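Local coordinates for protein GDP-mannose-dependent alpha-(1-6)-phosphatidylinositol monomannoside mannosyltransferase (Corynebacterium glutamicum, PDB 3OKP) that belongs to the GT-B glycosyltransferases, built from two Rossmann-like domains, and is modelled here with guanosine-5'-diphosphate-alpha-d-mannose, at residues His76-Ile81 / Ala99-Thr104. Residues are numbered along the deposited sequence; the frame is centred on the assembly and turned at random.
Sequences HAMAEI and ALMAGT
Met78 and Thr104 bring together two neighbouring helices, 72-84 and 102-107, of the N-terminal Rossmann-like domain of this GT-B glycosyltransferase. The two helices precede and follow strand 89-92 of the parallel sheet, and their packing here is largely apolar, with 195 Å² buried between the segments. The closest CA atoms, those of Ala79 and Thr104, are 6.8 Å apart, and the contact is made by side chains of helix 72-84 reaching side chains and one backbone carbonyl of the other segment.

Van der Waals contact is concentrated on the Met78 methyl. CG of Met78 is anti to the backbone N (chi1 -179°) and the next torsion is also extended, which carries the sulfur away from its own helix; a bend at the last torsion (chi3 68°) then turns CE onto the other segment. There CE lies 4.0 Å from Thr104 CB and equally near the CG2 methyl of that residue, while Met101 CB is 4.2 Å from Met78 CE. The methyl thus rests against Thr104 and Met101 together, both lying to the same side of it.

One polar atom also meets this methyl: the carbonyl oxygen of Met101, the N-cap residue of helix 102-107, approaches Met78 CE to 3.4 Å, a close carbon-to-oxygen contact rather than a hydrogen bond.

Toward the sheet, Met78 and Met101 both pack on Val10 of strand 7-11 and on Phe92 of strand 89-92, so the contact continues into the layer between helices and sheet. A second, smaller methyl contact lies beside the first: with chi1 of Thr104 at -59°, its CG2 lies opposite the backbone N and meets Ala79 CB at 4.1 Å.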
loop_
_atom_site.group_PDB
_atom_site.type_symbol
_atom_site.label_atom_id
_atom_site.label_comp_id
_atom_site.label_asym_id
_atom_site.label_seq_id
_atom_site.Cartn_x
_atom_site.Cartn_y
_atom_site.Cartn_z
ATOM N N HIS A 76 20.416 -22.562 7.805
ATOM C CA HIS A 76 21.053 -23.694 7.119
ATOM C C HIS A 76 20.309 -24.055 5.835
ATOM O O HIS A 76 20.928 -24.271 4.787
ATOM C CB HIS A 76 21.134 -24.921 8.043
ATOM C CG HIS A 76 21.790 -26.114 7.415
ATOM N ND1 HIS A 76 23.049 -26.545 7.773
ATOM C CD2 HIS A 76 21.362 -26.968 6.453
ATOM C CE1 HIS A 76 23.368 -27.613 7.062
ATOM N NE2 HIS A 76 22.363 -27.888 6.251
ATOM N N ALA A 77 18.981 -24.125 5.932
ATOM C CA ALA A 77 18.127 -24.452 4.796
ATOM C C ALA A 77 18.218 -23.379 3.714
ATOM O O ALA A 77 18.278 -23.697 2.524
ATOM C CB ALA A 77 16.686 -24.638 5.248
ATOM N N MET A 78 18.233 -22.114 4.139
ATOM C CA MET A 78 18.416 -20.982 3.227
ATOM C C MET A 78 19.765 -21.070 2.512
ATOM O O MET A 78 19.841 -20.882 1.295
ATOM C CB MET A 78 18.308 -19.653 3.981
ATOM C CG MET A 78 18.454 -18.423 3.088
ATOM S SD MET A 78 18.697 -16.878 3.981
ATOM C CE MET A 78 20.323 -17.130 4.693
ATOM N N ALA A 79 20.813 -21.367 3.279
ATOM C CA ALA A 79 22.173 -21.486 2.759
ATOM C C ALA A 79 22.299 -22.555 1.671
ATOM O O ALA A 79 22.974 -22.339 0.663
ATOM C CB ALA A 79 23.156 -21.763 3.898
ATOM N N GLU A 80 21.652 -23.701 1.875
ATOM C CA GLU A 80 21.734 -24.798 0.910
ATOM C C GLU A 80 20.975 -24.513 -0.388
ATOM O O GLU A 80 21.383 -24.973 -1.456
ATOM C CB GLU A 80 21.294 -26.126 1.533
ATOM C CG GLU A 80 22.381 -26.797 2.382
ATOM C CD GLU A 80 23.664 -27.070 1.604
ATOM O OE1 GLU A 80 23.604 -27.768 0.568
ATOM O OE2 GLU A 80 24.734 -26.582 2.029
ATOM N N ILE A 81 19.888 -23.749 -0.290
ATOM C CA ILE A 81 19.142 -23.305 -1.469
ATOM C C ILE A 81 19.981 -22.316 -2.284
ATOM O O ILE A 81 20.054 -22.421 -3.513
ATOM C CB ILE A 81 17.771 -22.679 -1.092
ATOM C CG1 ILE A 81 16.860 -23.731 -0.444
ATOM C CG2 ILE A 81 17.091 -22.072 -2.327
ATOM C CD1 ILE A 81 15.673 -23.146 0.327
ATOM N N ALA A 99 15.823 -10.710 8.196
ATOM C CA ALA A 99 17.074 -10.204 7.622
ATOM C C ALA A 99 18.263 -10.269 8.589
ATOM O O ALA A 99 19.382 -9.907 8.229
ATOM C CB ALA A 99 16.892 -8.790 7.073
ATOM N N LEU A 100 18.018 -10.741 9.812
ATOM C CA LEU A 100 19.101 -11.074 10.740
ATOM C C LEU A 100 19.888 -12.306 10.269
ATOM O O LEU A 100 20.933 -12.632 10.829
ATOM C CB LEU A 100 18.571 -11.272 12.166
ATOM C CG LEU A 100 18.051 -10.033 12.910
ATOM C CD1 LEU A 100 17.252 -10.438 14.150
ATOM C CD2 LEU A 100 19.178 -9.076 13.285
ATOM N N MET A 101 19.377 -12.974 9.232
ATOM C CA MET A 101 20.067 -14.094 8.583
ATOM C C MET A 101 20.906 -13.641 7.378
ATOM O O MET A 101 21.393 -14.471 6.606
ATOM C CB MET A 101 19.060 -15.160 8.129
ATOM C CG MET A 101 18.227 -15.792 9.244
ATOM S SD MET A 101 17.397 -17.318 8.728
ATOM C CE MET A 101 16.215 -16.700 7.524
ATOM N N ALA A 102 21.077 -12.329 7.219
ATOM C CA ALA A 102 21.811 -11.776 6.071
ATOM C C ALA A 102 23.288 -12.180 6.053
ATOM O O ALA A 102 23.868 -12.393 4.983
ATOM C CB ALA A 102 21.667 -10.264 6.019
ATOM N N GLY A 103 23.889 -12.285 7.238
ATOM C CA GLY A 103 25.263 -12.770 7.375
ATOM C C GLY A 103 25.453 -14.154 6.777
ATOM O O GLY A 103 26.401 -14.386 6.027
ATOM N N THR A 104 24.535 -15.064 7.101
ATOM C CA THR A 104 24.535 -16.429 6.565
ATOM C C THR A 104 24.397 -16.433 5.043
ATOM O O THR A 104 25.037 -17.236 4.359
ATOM C CB THR A 104 23.400 -17.280 7.191
ATOM O OG1 THR A 104 23.567 -17.327 8.614
ATOM C CG2 THR A 104 23.399 -18.708 6.638
#